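Local atomic coordinates of D-alanyl transferase DltD (Enterococcus faecalis, PDB entry 6O93), a protein that probably transfers D-alanine onto lipoteichoic acid during cell wall biogenesis in Gram-positive bacteria, as a membrane-bound member of the DltD family. Residues Q146-F151 and E162-L167; S58-K63 and G354-D359; I5-E10 and L194-G199; Q314-L319 and D333-S338. All coordinates share one frame; numbering follows the deposited sequence.

Contact 1. Residues Q146-F151 and E162-L167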
loop_
_atom_site.group_PDB
_atom_site.type_symbol
_atom_site.label_atom_id
_atom_site.label_comp_id
_atom_site.label_asym_id
_atom_site.label_seq_id
_atom_site.Cartn_x
_atom_site.Cartn_y
_atom_site.Cartn_z
ATOM N N GLN A 146 15.962 13.438 4.085
ATOM C CA GLN A 146 15.369 14.761 3.919
ATOM C C GLN A 146 13.893 14.754 4.303
ATOM O O GLN A 146 13.424 15.638 5.029
ATOM C CB GLN A 146 15.555 15.235 2.476
ATOM C CG GLN A 146 14.935 16.599 2.165
ATOM C CD GLN A 146 13.493 16.503 1.686
ATOM O OE1 GLN A 146 12.584 17.057 2.304
ATOM N NE2 GLN A 146 13.283 15.809 0.572
ATOM N N ARG A 147 13.142 13.760 3.824
ATOM C CA ARG A 147 11.709 13.723 4.098
ATOM C C ARG A 147 11.434 13.478 5.576
ATOM O O ARG A 147 10.553 14.117 6.162
ATOM C CB ARG A 147 11.036 12.645 3.246
ATOM C CG ARG A 147 11.053 12.924 1.753
ATOM C CD ARG A 147 10.056 14.010 1.354
ATOM N NE ARG A 147 8.673 13.577 1.554
ATOM C CZ ARG A 147 7.754 14.238 2.257
ATOM N NH1 ARG A 147 8.032 15.400 2.837
ATOM N NH2 ARG A 147 6.533 13.734 2.367
ATOM N N LEU A 148 12.175 12.558 6.197
ATOM C CA LEU A 148 11.896 12.201 7.584
ATOM C C LEU A 148 12.059 13.397 8.513
ATOM O O LEU A 148 11.306 13.542 9.484
ATOM C CB LEU A 148 12.803 11.053 8.025
ATOM C CG LEU A 148 12.536 9.684 7.398
ATOM C CD1 LEU A 148 13.500 8.659 7.969
ATOM C CD2 LEU A 148 11.100 9.244 7.610
ATOM N N THR A 149 13.033 14.269 8.238
ATOM C CA THR A 149 13.233 15.444 9.079
ATOM C C THR A 149 12.066 16.418 9.016
ATOM O O THR A 149 12.032 17.364 9.809
ATOM C CB THR A 149 14.513 16.190 8.689
ATOM O OG1 THR A 149 14.412 16.660 7.337
ATOM C CG2 THR A 149 15.729 15.288 8.834
ATOM N N LYS A 150 11.120 16.221 8.101
ATOM C CA LYS A 150 9.979 17.115 7.985
ATOM C C LYS A 150 8.828 16.742 8.911
ATOM O O LYS A 150 7.884 17.528 9.038
ATOM C CB LYS A 150 9.472 17.139 6.538
ATOM C CG LYS A 150 10.508 17.600 5.518
ATOM C CD LYS A 150 10.908 19.053 5.737
ATOM C CE LYS A 150 11.819 19.561 4.625
ATOM N NZ LYS A 150 13.143 18.871 4.607
ATOM N N PHE A 151 8.885 15.571 9.572
ATOM C CA PHE A 151 7.744 15.108 10.349
ATOM C C PHE A 151 7.992 15.238 11.848
ATOM O O PHE A 151 9.092 14.936 12.324
ATOM C CB PHE A 151 7.420 13.650 10.006
ATOM C CG PHE A 151 6.972 13.466 8.590
ATOM C CD1 PHE A 151 5.645 13.652 8.243
ATOM C CD2 PHE A 151 7.879 13.143 7.600
ATOM C CE1 PHE A 151 5.230 13.501 6.937
ATOM C CE2 PHE A 151 7.469 12.992 6.293
ATOM C CZ PHE A 151 6.144 13.173 5.961
ATOM N N GLU A 162 20.105 14.400 14.142
ATOM C CA GLU A 162 21.517 14.662 13.886
ATOM C C GLU A 162 22.076 13.684 12.861
ATOM O O GLU A 162 22.870 14.067 11.994
ATOM C CB GLU A 162 22.299 14.590 15.197
ATOM C CG GLU A 162 21.945 15.711 16.161
ATOM C CD GLU A 162 22.588 15.555 17.527
ATOM O OE1 GLU A 162 22.902 14.412 17.926
ATOM O OE2 GLU A 162 22.774 16.588 18.204
ATOM N N THR A 163 21.664 12.418 12.937
ATOM C CA THR A 163 22.116 11.434 11.960
ATOM C C THR A 163 21.580 11.752 10.569
ATOM O O THR A 163 22.314 11.664 9.578
ATOM C CB THR A 163 21.683 10.033 12.394
ATOM O OG1 THR A 163 22.222 9.743 13.690
ATOM C CG2 THR A 163 22.165 8.985 11.394
ATOM N N LEU A 164 20.302 12.125 10.472
ATOM C CA LEU A 164 19.725 12.439 9.169
ATOM C C LEU A 164 20.376 13.669 8.552
ATOM O O LEU A 164 20.452 13.779 7.322
ATOM C CB LEU A 164 18.214 12.643 9.297
ATOM C CG LEU A 164 17.426 11.428 9.791
ATOM C CD1 LEU A 164 15.943 11.746 9.855
ATOM C CD2 LEU A 164 17.683 10.214 8.908
ATOM N N ALA A 165 20.850 14.601 9.381
ATOM C CA ALA A 165 21.551 15.766 8.853
ATOM C C ALA A 165 22.843 15.359 8.157
ATOM O O ALA A 165 23.178 15.893 7.093
ATOM C CB ALA A 165 21.840 16.762 9.977
ATOM N N ASN A 166 23.583 14.414 8.741
ATOM C CA ASN A 166 24.817 13.952 8.114
ATOM C C ASN A 166 24.533 13.230 6.802
ATOM O O ASN A 166 25.266 13.402 5.822
ATOM C CB ASN A 166 25.587 13.045 9.072
ATOM C CG ASN A 166 26.027 13.766 10.331
ATOM O OD1 ASN A 166 26.110 14.996 10.361
ATOM N ND2 ASN A 166 26.314 13.004 11.379
ATOM N N LEU A 167 23.475 12.415 6.763
ATOM C CA LEU A 167 23.114 11.734 5.525
ATOM C C LEU A 167 22.880 12.734 4.401
ATOM O O LEU A 167 23.380 12.562 3.283
ATOM C CB LEU A 167 21.867 10.875 5.739
ATOM C CG LEU A 167 22.102 9.384 5.987
ATOM C CD1 LEU A 167 22.812 9.151 7.315
ATOM C CD2 LEU A 167 20.781 8.637 5.936
#

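Contact 2. Residues S58-K63 and G354-D359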
loop_
_atom_site.group_PDB
_atom_site.type_symbol
_atom_site.label_atom_id
_atom_site.label_comp_id
_atom_site.label_asym_id
_atom_site.label_seq_id
_atom_site.Cartn_x
_atom_site.Cartn_y
_atom_site.Cartn_z
ATOM N N SER A 58 -7.752 -12.242 -1.000
ATOM C CA SER A 58 -7.508 -13.128 0.133
ATOM C C SER A 58 -8.525 -14.261 0.187
ATOM O O SER A 58 -8.191 -15.376 0.605
ATOM C CB SER A 58 -7.536 -12.335 1.441
ATOM O OG SER A 58 -6.448 -11.432 1.518
ATOM N N VAL A 59 -9.764 -13.999 -0.230
ATOM C CA VAL A 59 -10.800 -15.026 -0.182
ATOM C C VAL A 59 -10.702 -15.943 -1.394
ATOM O O VAL A 59 -10.797 -17.168 -1.267
ATOM C CB VAL A 59 -12.189 -14.373 -0.080
ATOM C CG1 VAL A 59 -13.273 -15.440 -0.009
ATOM C CG2 VAL A 59 -12.254 -13.453 1.131
ATOM N N LEU A 60 -10.516 -15.367 -2.584
ATOM C CA LEU A 60 -10.417 -16.180 -3.791
ATOM C C LEU A 60 -9.204 -17.101 -3.738
ATOM O O LEU A 60 -9.273 -18.254 -4.179
ATOM C CB LEU A 60 -10.354 -15.275 -5.024
ATOM C CG LEU A 60 -11.604 -14.429 -5.293
ATOM C CD1 LEU A 60 -11.355 -13.423 -6.400
ATOM C CD2 LEU A 60 -12.787 -15.317 -5.648
ATOM N N SER A 61 -8.083 -16.613 -3.202
ATOM C CA SER A 61 -6.883 -17.441 -3.133
ATOM C C SER A 61 -7.084 -18.628 -2.198
ATOM O O SER A 61 -6.611 -19.734 -2.482
ATOM C CB SER A 61 -5.690 -16.601 -2.680
ATOM O OG SER A 61 -5.331 -15.650 -3.666
ATOM N N GLU A 62 -7.783 -18.418 -1.081
ATOM C CA GLU A 62 -8.058 -19.514 -0.156
ATOM C C GLU A 62 -9.112 -20.459 -0.721
ATOM O O GLU A 62 -8.995 -21.683 -0.585
ATOM C CB GLU A 62 -8.506 -18.951 1.192
ATOM C CG GLU A 62 -8.640 -19.980 2.307
ATOM C CD GLU A 62 -7.308 -20.576 2.717
ATOM O OE1 GLU A 62 -7.033 -21.736 2.352
ATOM O OE2 GLU A 62 -6.529 -19.877 3.396
ATOM N N LYS A 63 -10.149 -19.911 -1.358
ATOM C CA LYS A 63 -11.222 -20.747 -1.888
ATOM C C LYS A 63 -10.694 -21.745 -2.908
ATOM O O LYS A 63 -11.100 -22.913 -2.911
ATOM C CB LYS A 63 -12.308 -19.869 -2.512
ATOM C CG LYS A 63 -13.460 -20.638 -3.154
ATOM C CD LYS A 63 -14.165 -21.548 -2.161
ATOM C CE LYS A 63 -15.422 -22.153 -2.770
ATOM N NZ LYS A 63 -16.136 -23.054 -1.827
ATOM N N GLY A 354 -14.381 -4.798 -8.582
ATOM C CA GLY A 354 -13.040 -4.245 -8.688
ATOM C C GLY A 354 -11.978 -5.219 -8.214
ATOM O O GLY A 354 -10.970 -5.439 -8.891
ATOM N N TRP A 355 -12.190 -5.817 -7.040
ATOM C CA TRP A 355 -11.229 -6.792 -6.533
ATOM C C TRP A 355 -11.175 -8.029 -7.422
ATOM O O TRP A 355 -10.099 -8.601 -7.631
ATOM C CB TRP A 355 -11.577 -7.177 -5.097
ATOM C CG TRP A 355 -11.073 -6.195 -4.090
ATOM C CD1 TRP A 355 -11.818 -5.448 -3.227
ATOM C CD2 TRP A 355 -9.704 -5.846 -3.846
ATOM N NE1 TRP A 355 -10.999 -4.658 -2.455
ATOM C CE2 TRP A 355 -9.696 -4.885 -2.816
ATOM C CE3 TRP A 355 -8.485 -6.255 -4.396
ATOM C CZ2 TRP A 355 -8.519 -4.327 -2.326
ATOM C CZ3 TRP A 355 -7.316 -5.702 -3.905
ATOM C CH2 TRP A 355 -7.342 -4.748 -2.881
ATOM N N LEU A 356 -12.322 -8.460 -7.953
ATOM C CA LEU A 356 -12.321 -9.582 -8.887
ATOM C C LEU A 356 -11.433 -9.289 -10.087
ATOM O O LEU A 356 -10.649 -10.145 -10.514
ATOM C CB LEU A 356 -13.748 -9.890 -9.344
ATOM C CG LEU A 356 -13.891 -11.074 -10.307
ATOM C CD1 LEU A 356 -13.565 -12.388 -9.598
ATOM C CD2 LEU A 356 -15.283 -11.116 -10.917
ATOM N N ALA A 357 -11.544 -8.081 -10.648
ATOM C CA ALA A 357 -10.691 -7.704 -11.769
ATOM C C ALA A 357 -9.227 -7.654 -11.351
ATOM O O ALA A 357 -8.349 -8.141 -12.074
ATOM C CB ALA A 357 -11.135 -6.355 -12.336
ATOM N N VAL A 358 -8.943 -7.069 -10.185
ATOM C CA VAL A 358 -7.570 -7.035 -9.690
ATOM C C VAL A 358 -7.059 -8.449 -9.459
ATOM O O VAL A 358 -5.924 -8.785 -9.822
ATOM C CB VAL A 358 -7.484 -6.186 -8.407
ATOM C CG1 VAL A 358 -6.127 -6.363 -7.743
ATOM C CG2 VAL A 358 -7.737 -4.720 -8.720
ATOM N N ASP A 359 -7.890 -9.301 -8.858
ATOM C CA ASP A 359 -7.479 -10.674 -8.580
ATOM C C ASP A 359 -7.046 -11.396 -9.851
ATOM O O ASP A 359 -6.069 -12.153 -9.840
ATOM C CB ASP A 359 -8.621 -11.432 -7.903
ATOM C CG ASP A 359 -8.261 -12.870 -7.602
ATOM O OD1 ASP A 359 -7.557 -13.108 -6.595
ATOM O OD2 ASP A 359 -8.677 -13.758 -8.377
#

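Contact 3. Residues I5-E10 and L194-G199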
loop_
_atom_site.group_PDB
_atom_site.type_symbol
_atom_site.label_atom_id
_atom_site.label_comp_id
_atom_site.label_asym_id
_atom_site.label_seq_id
_atom_site.Cartn_x
_atom_site.Cartn_y
_atom_site.Cartn_z
ATOM N N ILE A 5 4.627 -19.584 22.321
ATOM C CA ILE A 5 4.203 -18.486 21.454
ATOM C C ILE A 5 5.191 -18.435 20.292
ATOM O O ILE A 5 6.297 -17.908 20.423
ATOM C CB ILE A 5 4.134 -17.155 22.205
ATOM C CG1 ILE A 5 3.164 -17.262 23.386
ATOM C CG2 ILE A 5 3.698 -16.034 21.266
ATOM C CD1 ILE A 5 3.105 -16.014 24.253
ATOM N N ASN A 6 4.797 -18.989 19.151
ATOM C CA ASN A 6 5.676 -19.130 17.992
ATOM C C ASN A 6 5.215 -18.146 16.921
ATOM O O ASN A 6 4.278 -18.427 16.167
ATOM C CB ASN A 6 5.659 -20.569 17.482
ATOM C CG ASN A 6 6.589 -20.782 16.309
ATOM O OD1 ASN A 6 7.366 -19.896 15.949
ATOM N ND2 ASN A 6 6.518 -21.964 15.704
ATOM N N LEU A 7 5.887 -16.993 16.853
ATOM C CA LEU A 7 5.488 -15.942 15.923
ATOM C C LEU A 7 5.652 -16.351 14.467
ATOM O O LEU A 7 5.011 -15.753 13.596
ATOM C CB LEU A 7 6.294 -14.667 16.181
ATOM C CG LEU A 7 5.849 -13.811 17.370
ATOM C CD1 LEU A 7 6.127 -14.514 18.691
ATOM C CD2 LEU A 7 6.533 -12.458 17.327
ATOM N N THR A 8 6.491 -17.346 14.179
ATOM C CA THR A 8 6.747 -17.775 12.812
ATOM C C THR A 8 6.042 -19.077 12.461
ATOM O O THR A 8 6.337 -19.664 11.414
ATOM C CB THR A 8 8.253 -17.923 12.577
ATOM O OG1 THR A 8 8.807 -18.834 13.535
ATOM C CG2 THR A 8 8.947 -16.570 12.697
ATOM N N SER A 9 5.124 -19.544 13.303
ATOM C CA SER A 9 4.392 -20.762 12.995
ATOM C C SER A 9 3.547 -20.567 11.740
ATOM O O SER A 9 3.200 -19.446 11.357
ATOM C CB SER A 9 3.494 -21.168 14.164
ATOM O OG SER A 9 2.362 -20.320 14.261
ATOM N N GLU A 10 3.218 -21.687 11.097
ATOM C CA GLU A 10 2.395 -21.642 9.894
ATOM C C GLU A 10 1.053 -20.975 10.171
ATOM O O GLU A 10 0.584 -20.151 9.378
ATOM C CB GLU A 10 2.197 -23.060 9.354
ATOM C CG GLU A 10 1.328 -23.157 8.111
ATOM C CD GLU A 10 1.161 -24.591 7.632
ATOM O OE1 GLU A 10 1.852 -25.484 8.169
ATOM O OE2 GLU A 10 0.336 -24.826 6.723
ATOM N N LEU A 194 7.752 -9.613 21.573
ATOM C CA LEU A 194 6.808 -9.709 22.681
ATOM C C LEU A 194 5.439 -9.119 22.356
ATOM O O LEU A 194 4.418 -9.664 22.789
ATOM C CB LEU A 194 7.375 -9.000 23.916
ATOM C CG LEU A 194 8.615 -9.612 24.569
ATOM C CD1 LEU A 194 9.049 -8.760 25.755
ATOM C CD2 LEU A 194 8.358 -11.046 25.004
ATOM N N PHE A 195 5.393 -8.016 21.606
ATOM C CA PHE A 195 4.181 -7.216 21.497
ATOM C C PHE A 195 3.619 -7.090 20.087
ATOM O O PHE A 195 2.539 -6.507 19.931
ATOM C CB PHE A 195 4.434 -5.799 22.044
ATOM C CG PHE A 195 4.900 -5.770 23.475
ATOM C CD1 PHE A 195 4.367 -6.638 24.413
ATOM C CD2 PHE A 195 5.876 -4.875 23.880
ATOM C CE1 PHE A 195 4.796 -6.613 25.729
ATOM C CE2 PHE A 195 6.311 -4.844 25.193
ATOM C CZ PHE A 195 5.770 -5.715 26.120
ATOM N N SER A 196 4.295 -7.613 19.063
ATOM C CA SER A 196 3.851 -7.383 17.690
ATOM C C SER A 196 2.517 -8.044 17.369
ATOM O O SER A 196 1.921 -7.714 16.337
ATOM C CB SER A 196 4.906 -7.876 16.699
ATOM O OG SER A 196 5.048 -9.283 16.756
ATOM N N GLN A 197 2.033 -8.958 18.208
ATOM C CA GLN A 197 0.749 -9.606 17.972
ATOM C C GLN A 197 -0.393 -8.977 18.759
ATOM O O GLN A 197 -1.546 -9.379 18.574
ATOM C CB GLN A 197 0.840 -11.102 18.307
ATOM C CG GLN A 197 1.795 -11.868 17.402
ATOM C CD GLN A 197 1.915 -13.335 17.769
ATOM O OE1 GLN A 197 2.699 -13.707 18.642
ATOM N NE2 GLN A 197 1.142 -14.179 17.097
ATOM N N ILE A 198 -0.107 -8.005 19.627
ATOM C CA ILE A 198 -1.169 -7.324 20.355
ATOM C C ILE A 198 -2.038 -6.561 19.367
ATOM O O ILE A 198 -1.538 -5.811 18.518
ATOM C CB ILE A 198 -0.572 -6.398 21.424
ATOM C CG1 ILE A 198 0.117 -7.230 22.511
ATOM C CG2 ILE A 198 -1.656 -5.512 22.030
ATOM C CD1 ILE A 198 0.870 -6.414 23.541
ATOM N N GLY A 199 -3.352 -6.759 19.465
ATOM C CA GLY A 199 -4.286 -6.116 18.568
ATOM C C GLY A 199 -4.472 -6.794 17.228
ATOM O O GLY A 199 -5.314 -6.344 16.441
HETATM O O HOH W 1 2.046 -16.673 17.279
#

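Contact 4. Residues Q314-L319 and D333-S338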
loop_
_atom_site.group_PDB
_atom_site.type_symbol
_atom_site.label_atom_id
_atom_site.label_comp_id
_atom_site.label_asym_id
_atom_site.label_seq_id
_atom_site.Cartn_x
_atom_site.Cartn_y
_atom_site.Cartn_z
ATOM N N GLN A 314 -5.017 12.412 -15.753
ATOM C CA GLN A 314 -3.711 13.061 -15.748
ATOM C C GLN A 314 -2.809 12.447 -14.685
ATOM O O GLN A 314 -1.607 12.257 -14.911
ATOM C CB GLN A 314 -3.880 14.562 -15.516
ATOM C CG GLN A 314 -4.597 15.288 -16.646
ATOM C CD GLN A 314 -3.788 15.322 -17.928
ATOM O OE1 GLN A 314 -2.679 15.852 -17.960
ATOM N NE2 GLN A 314 -4.338 14.752 -18.992
ATOM N N VAL A 315 -3.377 12.118 -13.523
ATOM C CA VAL A 315 -2.603 11.487 -12.457
ATOM C C VAL A 315 -2.122 10.110 -12.897
ATOM O O VAL A 315 -0.950 9.754 -12.724
ATOM C CB VAL A 315 -3.441 11.407 -11.168
ATOM C CG1 VAL A 315 -2.697 10.640 -10.084
ATOM C CG2 VAL A 315 -3.802 12.802 -10.686
ATOM N N ALA A 316 -3.024 9.310 -13.470
ATOM C CA ALA A 316 -2.633 7.989 -13.950
ATOM C C ALA A 316 -1.524 8.090 -14.989
ATOM O O ALA A 316 -0.574 7.297 -14.974
ATOM C CB ALA A 316 -3.844 7.258 -14.530
ATOM N N ARG A 317 -1.623 9.061 -15.900
ATOM C CA ARG A 317 -0.586 9.224 -16.911
ATOM C C ARG A 317 0.758 9.542 -16.270
ATOM O O ARG A 317 1.801 9.055 -16.723
ATOM C CB ARG A 317 -0.978 10.321 -17.901
ATOM C CG ARG A 317 -0.009 10.467 -19.069
ATOM C CD ARG A 317 -0.256 11.746 -19.850
ATOM N NE ARG A 317 -1.515 11.712 -20.585
ATOM C CZ ARG A 317 -1.987 12.726 -21.305
ATOM N NH1 ARG A 317 -3.144 12.602 -21.942
ATOM N NH2 ARG A 317 -1.307 13.865 -21.391
ATOM N N LYS A 318 0.756 10.360 -15.216
ATOM C CA LYS A 318 2.006 10.714 -14.554
ATOM C C LYS A 318 2.606 9.510 -13.845
ATOM O O LYS A 318 3.815 9.267 -13.934
ATOM C CB LYS A 318 1.767 11.851 -13.560
ATOM C CG LYS A 318 3.036 12.414 -12.947
ATOM C CD LYS A 318 2.763 13.721 -12.222
ATOM C CE LYS A 318 4.017 14.275 -11.573
ATOM N NZ LYS A 318 3.761 15.584 -10.914
ATOM N N LEU A 319 1.774 8.748 -13.136
ATOM C CA LEU A 319 2.259 7.567 -12.434
ATOM C C LEU A 319 2.780 6.524 -13.412
ATOM O O LEU A 319 3.859 5.952 -13.212
ATOM C CB LEU A 319 1.144 6.985 -11.570
ATOM C CG LEU A 319 0.666 7.886 -10.432
ATOM C CD1 LEU A 319 -0.594 7.323 -9.806
ATOM C CD2 LEU A 319 1.755 8.048 -9.382
ATOM N N ASP A 333 -4.173 -0.773 -14.733
ATOM C CA ASP A 333 -4.756 0.564 -14.629
ATOM C C ASP A 333 -6.265 0.451 -14.807
ATOM O O ASP A 333 -6.763 0.332 -15.929
ATOM C CB ASP A 333 -4.144 1.497 -15.669
ATOM C CG ASP A 333 -4.691 2.910 -15.579
ATOM O OD1 ASP A 333 -5.435 3.204 -14.619
ATOM O OD2 ASP A 333 -4.380 3.727 -16.473
ATOM N N PHE A 334 -6.999 0.501 -13.697
ATOM C CA PHE A 334 -8.454 0.496 -13.726
ATOM C C PHE A 334 -9.045 1.888 -13.502
ATOM O O PHE A 334 -10.230 2.004 -13.171
ATOM C CB PHE A 334 -8.998 -0.485 -12.686
ATOM C CG PHE A 334 -8.594 -1.914 -12.928
ATOM C CD1 PHE A 334 -9.084 -2.612 -14.018
ATOM C CD2 PHE A 334 -7.734 -2.562 -12.056
ATOM C CE1 PHE A 334 -8.716 -3.927 -14.240
ATOM C CE2 PHE A 334 -7.363 -3.875 -12.273
ATOM C CZ PHE A 334 -7.855 -4.559 -13.366
ATOM N N SER A 335 -8.248 2.945 -13.679
ATOM C CA SER A 335 -8.757 4.296 -13.477
ATOM C C SER A 335 -9.817 4.673 -14.505
ATOM O O SER A 335 -10.630 5.564 -14.239
ATOM C CB SER A 335 -7.610 5.309 -13.518
ATOM O OG SER A 335 -6.986 5.330 -14.792
ATOM N N THR A 336 -9.827 4.017 -15.666
ATOM C CA THR A 336 -10.847 4.252 -16.680
ATOM C C THR A 336 -12.128 3.471 -16.425
ATOM O O THR A 336 -13.066 3.577 -17.224
ATOM C CB THR A 336 -10.307 3.889 -18.066
ATOM O OG1 THR A 336 -9.773 2.560 -18.036
ATOM C CG2 THR A 336 -9.222 4.869 -18.493
ATOM N N CYS A 337 -12.192 2.693 -15.340
ATOM C CA CYS A 337 -13.365 1.896 -15.002
ATOM C C CYS A 337 -14.302 2.615 -14.041
ATOM O O CYS A 337 -15.046 1.961 -13.297
ATOM C CB CYS A 337 -12.929 0.555 -14.412
ATOM S SG CYS A 337 -11.861 -0.418 -15.499
ATOM N N SER A 338 -14.289 3.950 -14.039
ATOM C CA SER A 338 -15.093 4.701 -13.080
ATOM C C SER A 338 -16.580 4.416 -13.241
ATOM O O SER A 338 -17.322 4.431 -12.253
ATOM C CB SER A 338 -14.821 6.197 -13.235
ATOM O OG SER A 338 -15.026 6.616 -14.572
#

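Contact 1. Residues Q146-F151 and E162-L167
Leu164 reaches from helix 158-168 to the C-terminal end of helix 139-148 and meets Leu148 and Thr149 there. Its side chain and that of Thr149 run past each other in opposite directions. The methyl CG2 of Thr149 lies alongside the leucine and touches two of its atoms. It is 3.7 Å from Leu164 CB and also packs on Leu164 CD1. The same CD1 methyl is 3.7 Å from Leu148 CB. Leu164 thus meets the side of Leu148 near its root rather than its branched end. The contact packs helix on helix, and the two helices are joined through the short helix 152-155. A type I turn from Leu148 to Phe151 leads the chain out of helix 139-148, and Phe151 is the N-cap of the next helix.

The rotation of Thr149 sorts its two branches. OG1 sits between the backbone N and the carbonyl carbon (chi1 62°). CG2 is anti to the carbonyl carbon, which puts it on the Leu164 side. OG1 turns back along the chain and donates to Gln146 O at 2.7 Å, tilted 34° from the carbonyl plane. Lys150 also folds back. Its NZ lies 3.0 Å from Gln146 OE1, in the amide carbonyl plane and on a lone pair. No hydrogen bond joins the two segments. Trp130 of helix 124-132 packs on Leu148, and Met161 packs on Thr149.

Contact 2. Residues S58-K63 and G354-D359
Leu60 points its CD1 methyl at the carboxylate of Asp359, and the two side chains cross obliquely. CD1 lies 3.3 Å from Asp359 OD2 and 3.4 Å from Asp359 CG. The leucine CB comes next to the same group, 3.9 Å from Asp359 OD1. This is contact between a methyl and a carboxylate, with no hydrogen bond across the segments.

The conformations explain the meeting. Leu60 holds CG anti to its carbonyl carbon (chi1 -65°), and its CB already faces the other helix. Asp359 has CG opposite its own backbone N (chi1 179°), which carries the carboxylate out to the leucine. Leu356 does not aim its CB at helix 57-63, but its branched end comes closer. Its CD1 is 4.0 Å from Leu60 CD1 and makes the apolar part of the contact.

Both segments are helical. The axes of segments 58-63 and 354-359 come within 10.7 Å, with 56° between their N-to-C directions. At this spacing the contact is made by side chains alone. Helix 57-63 leads into strand 69-73, an outermost strand of the central parallel sheet. Helix 352-367 follows the last strand, so the contact joins distant parts of an SGNH-type alpha/beta fold.

Asp359 is buried, and its charge is met outside the segments by a salt bridge from OD1 to Arg66 NH1. That pairing probably stabilises the ionised carboxylate. Ser61 OG bonds back to Pro57 O of its own helix. Phe220 and Leu223 of helix 220-233 pack on Leu356.

Contact 3. Residues I5-E10 and L194-G199
Gln197 extends from the type I turn that follows helix 175-195 towards Leu7, in the N-terminal loop just before helix 10-17. Each segment contains a type I turn, Asn6 to Ser9 and Phe195 to Ile198. Asn6 also forms an Asx turn, its OD1 accepting from Thr8 N at 3.2 Å. The contact joins the N-terminal loop to the turn after a long helix at the edge of the fold.

The glutamine can be followed outward. Its CB points toward the loop. CG stands anti to the carbonyl carbon (chi1 -65°), and the chain stays extended beyond it (chi2 178°). CB and CG serve as a spacer and bring the amide to the leucine. Gln197 CD is the first atom to meet the other segment, 4.0 Å from Leu7 CG. At the tip, Gln197 OE1 lies 3.4 Å from Leu7 CG and 3.5 Å from Leu7 CD1. The amide oxygen is therefore set against the branch of the leucine, whose side chain passes at a slant. Gln197 OE1 also meets Ile5 CG2 at 3.6 Å, where the two side chains lie side by side, pointing opposite ways.

The other branch of Leu7 goes to a different residue: CD2 touches Ser196 OG. That hydroxyl is hydrogen-bonded to Asp192 O, in the helix 175-195 before it. Ile30 of helix 29-36 packs on Leu7, Ser196 and Gln197. On its nitrogen side the amide reaches the loop through water 1, which accepts from Gln197 NE2 at 2.7 Å and gives a weak bond to Asn6 O.

Contact 4. Residues Q314-L319 and D333-S338
Ala316 and Ser335 bring helix 309-324 and the loop after strand 331-333 together, with CA atoms 7.2 Å apart, and a type I turn from Phe334 to Cys337 shapes the loop. The methyl of Ala316 points into this loop. It meets Ser335 OG at 3.7 Å, while Asp333 OD2 is farther, 4.1 Å from Ala316 CB. The helix thus presents one small apolar group to two polar side chains.

Those side chains are tied to each other. Ser335 has OG between its backbone N and carbonyl carbon (chi1 63°), and OG donates to Asp333 OD1 at 2.6 Å. It arrives on the syn side, 16° out of the carboxylate plane. Ser335 N gives the same oxygen a second bond of 3.0 Å from above that plane. This second bond makes an Asx turn that starts at the last residue of strand 331-333, an outermost strand of the parallel sheet.

The other carboxylate oxygen, OD2, forms a salt bridge with Lys320 farther along helix 309-324, and Gln313 bonds to Ser335 OG. Two donors fix OD1 and a lysine balances OD2, consistent with an ionised aspartate held in one orientation beside the alanine methyl.

Overall arrangement
Contact 2 and contact 4 are neighbours. Their centres are 21 Å apart, and Val358 CG2 packs 3.7 Å from Phe334 CE2, so the Phe334 ring of contact 4 packs on the helix that carries one side of contact 2. Contacts 2 and 3 do not touch, with nearest atoms about 9 Å apart, but their segments alternate along the chain. Contact 1 is remote, its centre 40 Å from that of contact 2 across the chain's centre. The sodium ion binds at Ser46, Glu48 and Ser104, about 13 Å from the Ser335 side chain. Ser47, His349 and Asp346 have the geometry of a catalytic triad, probably the active site; helix 352-367 begins just after this histidine.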